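Local coordinates for Rho GTPase-activating protein 5 (Homo sapiens, PDB 5U4V), which probably regulates Rho-family GTPases by stimulating their GTP hydrolysis, and carries the pseudoGTPase domain described here, whose fold is that of a G domain, at residues Leu11-Lys16 with Leu45-Val50; Cys71-Asn76 with Phe109-Ala114. All coordinates share one frame; numbering follows the deposited sequence.

Overall arrangement
A mixed beta sheet in which 41-50, 8-14, 69-75 and 109-114 lie side by side in that order illustrates how a G-domain fold is closed by contacts between strands distant in sequence. From the N terminus, strand 8-14 runs into helix 19-28; the chain then forms the hairpin of 36-38 and 41-50, and interaction 1 closes this first loop by laying 45-50 beside 11-16. Strand 69-75 crosses to the other edge of strand 8-14. Helix 78-96 follows, and interaction 2 closes the second loop by joining 71-76 to 109-114. The two loops lie in series, without nesting or crossing. They meet in the sheet, where Phe12 and Leu14 bond through their backbones to Phe72.

Interaction 1 of 2, residues Leu11-Lys16 with Leu45-Val50; sequences LFILGK and LDLRPV
Phe12 and Arg48 stand side by side on one face of a parallel strand pair and point the same way. The Arg48 chain is extended from CG to NE and runs along the phenyl group, with its CD 3.8 Å from CE1 of Phe12. The guanidinium plane is turned 81° from the ring plane, and ring atom CE1 sits at the guanidinium edge, so the two flat groups are not stacked. The same ring meets Val50 obliquely, its CD1 lying 4.0 Å from CG1 of the valine. The other Val50 methyl, CG2, fills the position between backbone N and carbonyl carbon (CG1 at chi1 -70°) and from there reaches CG of Leu14 at 3.8 Å. Arg48 is exposed, whereas Leu14 is buried and continues the packing onto Cys71 and Cys73.

These strands are the central 8-14 and its neighbour 41-50 in the sheet of a Ras-like G domain, a P-loop NTPase relative; helix 19-28 and the short strand 36-38 lie between them in the chain. Four backbone hydrogen bonds hold the register. Arg48 uses both its backbone groups: its N donates to Leu11 O at 3.0 Å, with an N-H...O angle of 166°, while its O receives Ile13 N at 3.0 Å. Asp46 O and Val50 N complete the set with Leu11 N and Ile13 O.

On the opposite face Leu11 and Leu47 lie side by side, and Leu45 runs alongside Leu11. CD1 of Leu11 lies 4.2 Å from CD2 of Leu45, and Leu47 CD2 also approaches CD1 of Ile13, at 4.1 Å. Ile13 and Leu47 cross at a slant against helix 19-28, where Ile13 meets Ala20 and Leu47 meets Ile27; Leu11 and Leu45 turn instead to Leu163 of helix 156-173.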
loop_
_atom_site.group_PDB
_atom_site.type_symbol
_atom_site.label_atom_id
_atom_site.label_comp_id
_atom_site.label_asym_id
_atom_site.label_seq_id
_atom_site.Cartn_x
_atom_site.Cartn_y
_atom_site.Cartn_z
ATOM N N LEU A 11 2.054 1.794 -8.902
ATOM C CA LEU A 11 1.824 1.524 -7.503
ATOM C C LEU A 11 3.071 1.640 -6.717
ATOM O O LEU A 11 3.867 0.706 -6.674
ATOM C CB LEU A 11 1.272 0.129 -7.313
ATOM C CG LEU A 11 -0.194 0.128 -6.990
ATOM C CD1 LEU A 11 -0.711 -1.308 -6.949
ATOM C CD2 LEU A 11 -0.300 0.789 -5.631
ATOM N N PHE A 12 3.240 2.764 -6.065
ATOM C CA PHE A 12 4.350 2.909 -5.154
ATOM C C PHE A 12 4.091 2.119 -3.866
ATOM O O PHE A 12 2.931 1.908 -3.454
ATOM C CB PHE A 12 4.587 4.383 -4.838
ATOM C CG PHE A 12 4.862 5.238 -6.057
ATOM C CD1 PHE A 12 6.164 5.383 -6.540
ATOM C CD2 PHE A 12 3.824 5.927 -6.699
ATOM C CE1 PHE A 12 6.431 6.187 -7.652
ATOM C CE2 PHE A 12 4.082 6.751 -7.798
ATOM C CZ PHE A 12 5.390 6.884 -8.277
ATOM N N ILE A 13 5.181 1.657 -3.253
ATOM C CA ILE A 13 5.101 0.864 -2.040
ATOM C C ILE A 13 6.146 1.364 -1.044
ATOM O O ILE A 13 7.370 1.238 -1.293
ATOM C CB ILE A 13 5.319 -0.658 -2.283
ATOM C CG1 ILE A 13 4.205 -1.260 -3.140
ATOM C CG2 ILE A 13 5.395 -1.400 -0.954
ATOM C CD1 ILE A 13 4.468 -2.709 -3.595
ATOM N N LEU A 14 5.653 1.895 0.085
ATOM C CA LEU A 14 6.487 2.344 1.201
ATOM C C LEU A 14 6.675 1.258 2.221
ATOM O O LEU A 14 5.738 0.492 2.524
ATOM C CB LEU A 14 5.845 3.504 1.887
ATOM C CG LEU A 14 6.149 4.878 1.322
ATOM C CD1 LEU A 14 5.017 5.803 1.729
ATOM C CD2 LEU A 14 7.478 5.365 1.909
ATOM N N GLY A 15 7.885 1.162 2.747
ATOM C CA GLY A 15 8.188 0.150 3.740
ATOM C C GLY A 15 9.553 0.460 4.276
ATOM O O GLY A 15 10.370 1.105 3.610
ATOM N N LYS A 16 9.791 0.035 5.497
ATOM C CA LYS A 16 11.094 0.161 6.103
ATOM C C LYS A 16 11.696 -1.231 6.174
ATOM O O LYS A 16 10.970 -2.221 6.265
ATOM C CB LYS A 16 10.983 0.808 7.490
ATOM C CG LYS A 16 12.280 1.482 7.919
ATOM C CD LYS A 16 12.226 2.061 9.314
ATOM C CE LYS A 16 13.513 2.823 9.597
ATOM N NZ LYS A 16 13.587 3.325 11.011
ATOM N N LEU A 45 0.411 -3.456 -13.673
ATOM C CA LEU A 45 0.875 -2.719 -12.511
ATOM C C LEU A 45 2.382 -2.532 -12.575
ATOM O O LEU A 45 3.135 -3.445 -12.926
ATOM C CB LEU A 45 0.498 -3.467 -11.242
ATOM C CG LEU A 45 -1.026 -3.614 -11.099
ATOM C CD1 LEU A 45 -1.394 -4.510 -9.949
ATOM C CD2 LEU A 45 -1.653 -2.228 -10.919
ATOM N N ASP A 46 2.820 -1.334 -12.237
ATOM C CA ASP A 46 4.234 -1.081 -12.023
ATOM C C ASP A 46 4.462 -0.857 -10.558
ATOM O O ASP A 46 4.269 0.233 -10.046
ATOM C CB ASP A 46 4.713 0.135 -12.847
ATOM C CG ASP A 46 4.776 -0.143 -14.333
ATOM O OD1 ASP A 46 4.630 -1.302 -14.782
ATOM O OD2 ASP A 46 4.974 0.825 -15.091
ATOM N N LEU A 47 4.943 -1.886 -9.882
ATOM C CA LEU A 47 5.221 -1.796 -8.463
ATOM C C LEU A 47 6.588 -1.220 -8.203
ATOM O O LEU A 47 7.618 -1.806 -8.538
ATOM C CB LEU A 47 5.069 -3.153 -7.787
ATOM C CG LEU A 47 3.607 -3.603 -7.929
ATOM C CD1 LEU A 47 3.436 -5.035 -7.459
ATOM C CD2 LEU A 47 2.592 -2.668 -7.267
ATOM N N ARG A 48 6.591 -0.055 -7.580
ATOM C CA ARG A 48 7.822 0.642 -7.288
ATOM C C ARG A 48 8.010 0.784 -5.795
ATOM O O ARG A 48 7.468 1.708 -5.195
ATOM C CB ARG A 48 7.765 2.024 -7.910
ATOM C CG ARG A 48 7.734 2.045 -9.416
ATOM C CD ARG A 48 7.802 3.466 -9.930
ATOM N NE ARG A 48 7.733 3.477 -11.377
ATOM C CZ ARG A 48 7.622 4.578 -12.126
ATOM N NH1 ARG A 48 7.583 5.792 -11.576
ATOM N NH2 ARG A 48 7.556 4.474 -13.447
ATOM N N PRO A 49 8.823 -0.076 -5.182
ATOM C CA PRO A 49 9.163 0.122 -3.756
ATOM C C PRO A 49 10.072 1.313 -3.587
ATOM O O PRO A 49 10.901 1.560 -4.437
ATOM C CB PRO A 49 9.905 -1.164 -3.359
ATOM C CG PRO A 49 9.718 -2.090 -4.474
ATOM C CD PRO A 49 9.446 -1.291 -5.717
ATOM N N VAL A 50 9.900 2.046 -2.503
ATOM C CA VAL A 50 10.573 3.324 -2.311
ATOM C C VAL A 50 11.163 3.475 -0.922
ATOM O O VAL A 50 10.641 2.935 0.051
ATOM C CB VAL A 50 9.601 4.498 -2.527
ATOM C CG1 VAL A 50 9.217 4.632 -3.995
ATOM C CG2 VAL A 50 8.364 4.346 -1.663
#

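Interaction 2 of 2, residues Cys71-Asn76 with Phe109-Ala114; sequences CFCVFN and FTLILA
Five backbone hydrogen bonds zip Cys71-Phe75 to Phe109-Ala114 in parallel, the strand axes 4.5 Å apart at closest and inclined by 25°; Thr110 and Ile112 each bond through both backbone N and O, which ties alternate residues of 109-114 to Cys71, Cys73 and Phe75. CD1 of Ile112 sits over the centre of the Phe72 ring, 3.8 Å from its centroid, in a CH-pi contact, while Thr110 CB comes to that ring's edge. Val74 lies alongside Ile112 and extends CG1 to within 4.1 Å of Ala114 CB. This face is covered by helices 19-28 and 156-173, with Leu23 and Val166 against Phe72.

The sheet is thus sandwiched between helices, as in a G domain, and helix 78-96 takes the reverse face as the connection of a beta-alpha-beta crossover. There Cys71 and Cys73 both make oblique sulfur-aromatic contacts with Phe109, SG of Cys73 lying 3.7 Å from ring atom CD1. CB of Cys73 also touches Leu111 CD2 at 3.5 Å. Phe75, its CG held between backbone N and carbonyl carbon (chi1 63°), brings its ring across Leu113: CE2 meets CD1 of the leucine at 3.6 Å, while Leu113 CA lies over one face.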
loop_
_atom_site.group_PDB
_atom_site.type_symbol
_atom_site.label_atom_id
_atom_site.label_comp_id
_atom_site.label_asym_id
_atom_site.label_seq_id
_atom_site.Cartn_x
_atom_site.Cartn_y
_atom_site.Cartn_z
ATOM N N CYS A 71 -0.628 4.365 -3.595
ATOM C CA CYS A 71 0.486 4.029 -2.731
ATOM C C CYS A 71 0.180 3.028 -1.627
ATOM O O CYS A 71 -0.521 3.334 -0.678
ATOM C CB CYS A 71 1.067 5.310 -2.156
ATOM S SG CYS A 71 2.509 5.013 -1.124
ATOM N N PHE A 72 0.732 1.830 -1.769
ATOM C CA PHE A 72 0.777 0.855 -0.686
ATOM C C PHE A 72 1.704 1.264 0.434
ATOM O O PHE A 72 2.830 1.680 0.187
ATOM C CB PHE A 72 1.225 -0.500 -1.196
ATOM C CG PHE A 72 0.133 -1.314 -1.785
ATOM C CD1 PHE A 72 -1.197 -0.940 -1.626
ATOM C CD2 PHE A 72 0.439 -2.486 -2.481
ATOM C CE1 PHE A 72 -2.215 -1.712 -2.182
ATOM C CE2 PHE A 72 -0.584 -3.264 -3.046
ATOM C CZ PHE A 72 -1.912 -2.877 -2.890
ATOM N N CYS A 73 1.222 1.157 1.672
ATOM C CA CYS A 73 2.074 1.411 2.823
ATOM C C CYS A 73 2.031 0.231 3.769
ATOM O O CYS A 73 0.987 -0.100 4.330
ATOM C CB CYS A 73 1.662 2.708 3.536
ATOM S SG CYS A 73 1.448 4.137 2.442
ATOM N N VAL A 74 3.178 -0.399 3.934
ATOM C CA VAL A 74 3.336 -1.677 4.628
ATOM C C VAL A 74 4.190 -1.413 5.870
ATOM O O VAL A 74 5.143 -0.654 5.842
ATOM C CB VAL A 74 4.058 -2.736 3.735
ATOM C CG1 VAL A 74 3.996 -4.147 4.304
ATOM C CG2 VAL A 74 3.521 -2.705 2.347
ATOM N N PHE A 75 3.814 -2.058 6.960
ATOM C CA PHE A 75 4.510 -1.975 8.233
ATOM C C PHE A 75 4.231 -3.275 8.991
ATOM O O PHE A 75 3.186 -3.932 8.760
ATOM C CB PHE A 75 4.025 -0.753 9.037
ATOM C CG PHE A 75 2.574 -0.806 9.409
ATOM C CD1 PHE A 75 1.585 -0.517 8.465
ATOM C CD2 PHE A 75 2.175 -1.232 10.704
ATOM C CE1 PHE A 75 0.253 -0.622 8.821
ATOM C CE2 PHE A 75 0.843 -1.326 11.021
ATOM C CZ PHE A 75 -0.109 -1.006 10.097
ATOM N N ASN A 76 5.169 -3.652 9.864
ATOM C CA ASN A 76 5.042 -4.854 10.666
ATOM C C ASN A 76 5.451 -4.667 12.141
ATOM O O ASN A 76 5.653 -5.638 12.879
ATOM C CB ASN A 76 5.814 -6.008 10.010
ATOM C CG ASN A 76 7.288 -5.802 10.010
ATOM O OD1 ASN A 76 7.778 -4.725 10.336
ATOM N ND2 ASN A 76 8.023 -6.848 9.640
ATOM N N PHE A 109 -3.968 6.027 -1.024
ATOM C CA PHE A 109 -3.158 5.259 -0.090
ATOM C C PHE A 109 -3.903 3.947 0.247
ATOM O O PHE A 109 -5.090 3.858 0.023
ATOM C CB PHE A 109 -2.899 6.062 1.202
ATOM C CG PHE A 109 -1.877 7.158 1.088
ATOM C CD1 PHE A 109 -0.494 6.870 0.982
ATOM C CD2 PHE A 109 -2.262 8.500 1.168
ATOM C CE1 PHE A 109 0.450 7.901 0.938
ATOM C CE2 PHE A 109 -1.311 9.534 1.113
ATOM C CZ PHE A 109 0.042 9.239 1.002
ATOM N N THR A 110 -3.187 2.941 0.741
ATOM C CA THR A 110 -3.757 1.787 1.431
ATOM C C THR A 110 -2.696 1.303 2.396
ATOM O O THR A 110 -1.500 1.173 2.016
ATOM C CB THR A 110 -4.178 0.633 0.469
ATOM O OG1 THR A 110 -5.240 1.091 -0.365
ATOM C CG2 THR A 110 -4.677 -0.652 1.265
ATOM N N LEU A 111 -3.109 1.085 3.636
ATOM C CA LEU A 111 -2.190 0.667 4.670
ATOM C C LEU A 111 -2.228 -0.829 4.804
ATOM O O LEU A 111 -3.274 -1.390 5.037
ATOM C CB LEU A 111 -2.493 1.343 6.030
ATOM C CG LEU A 111 -2.363 2.868 6.066
ATOM C CD1 LEU A 111 -2.843 3.400 7.420
ATOM C CD2 LEU A 111 -0.939 3.351 5.781
ATOM N N ILE A 112 -1.047 -1.448 4.766
ATOM C CA ILE A 112 -0.964 -2.859 4.893
ATOM C C ILE A 112 -0.207 -3.291 6.106
ATOM O O ILE A 112 0.974 -3.069 6.176
ATOM C CB ILE A 112 -0.384 -3.532 3.641
ATOM C CG1 ILE A 112 -1.335 -3.307 2.454
ATOM C CG2 ILE A 112 -0.211 -5.021 3.866
ATOM C CD1 ILE A 112 -0.655 -3.540 1.127
ATOM N N LEU A 113 -0.883 -3.970 7.040
ATOM C CA LEU A 113 -0.178 -4.585 8.114
ATOM C C LEU A 113 0.168 -6.032 7.770
ATOM O O LEU A 113 -0.716 -6.878 7.621
ATOM C CB LEU A 113 -0.980 -4.484 9.407
ATOM C CG LEU A 113 -0.502 -5.284 10.617
ATOM C CD1 LEU A 113 0.889 -4.884 11.102
ATOM C CD2 LEU A 113 -1.519 -5.115 11.742
ATOM N N ALA A 114 1.469 -6.287 7.664
ATOM C CA ALA A 114 2.043 -7.611 7.430
ATOM C C ALA A 114 2.403 -8.382 8.717
ATOM O O ALA A 114 3.022 -7.824 9.627
ATOM C CB ALA A 114 3.282 -7.472 6.575
#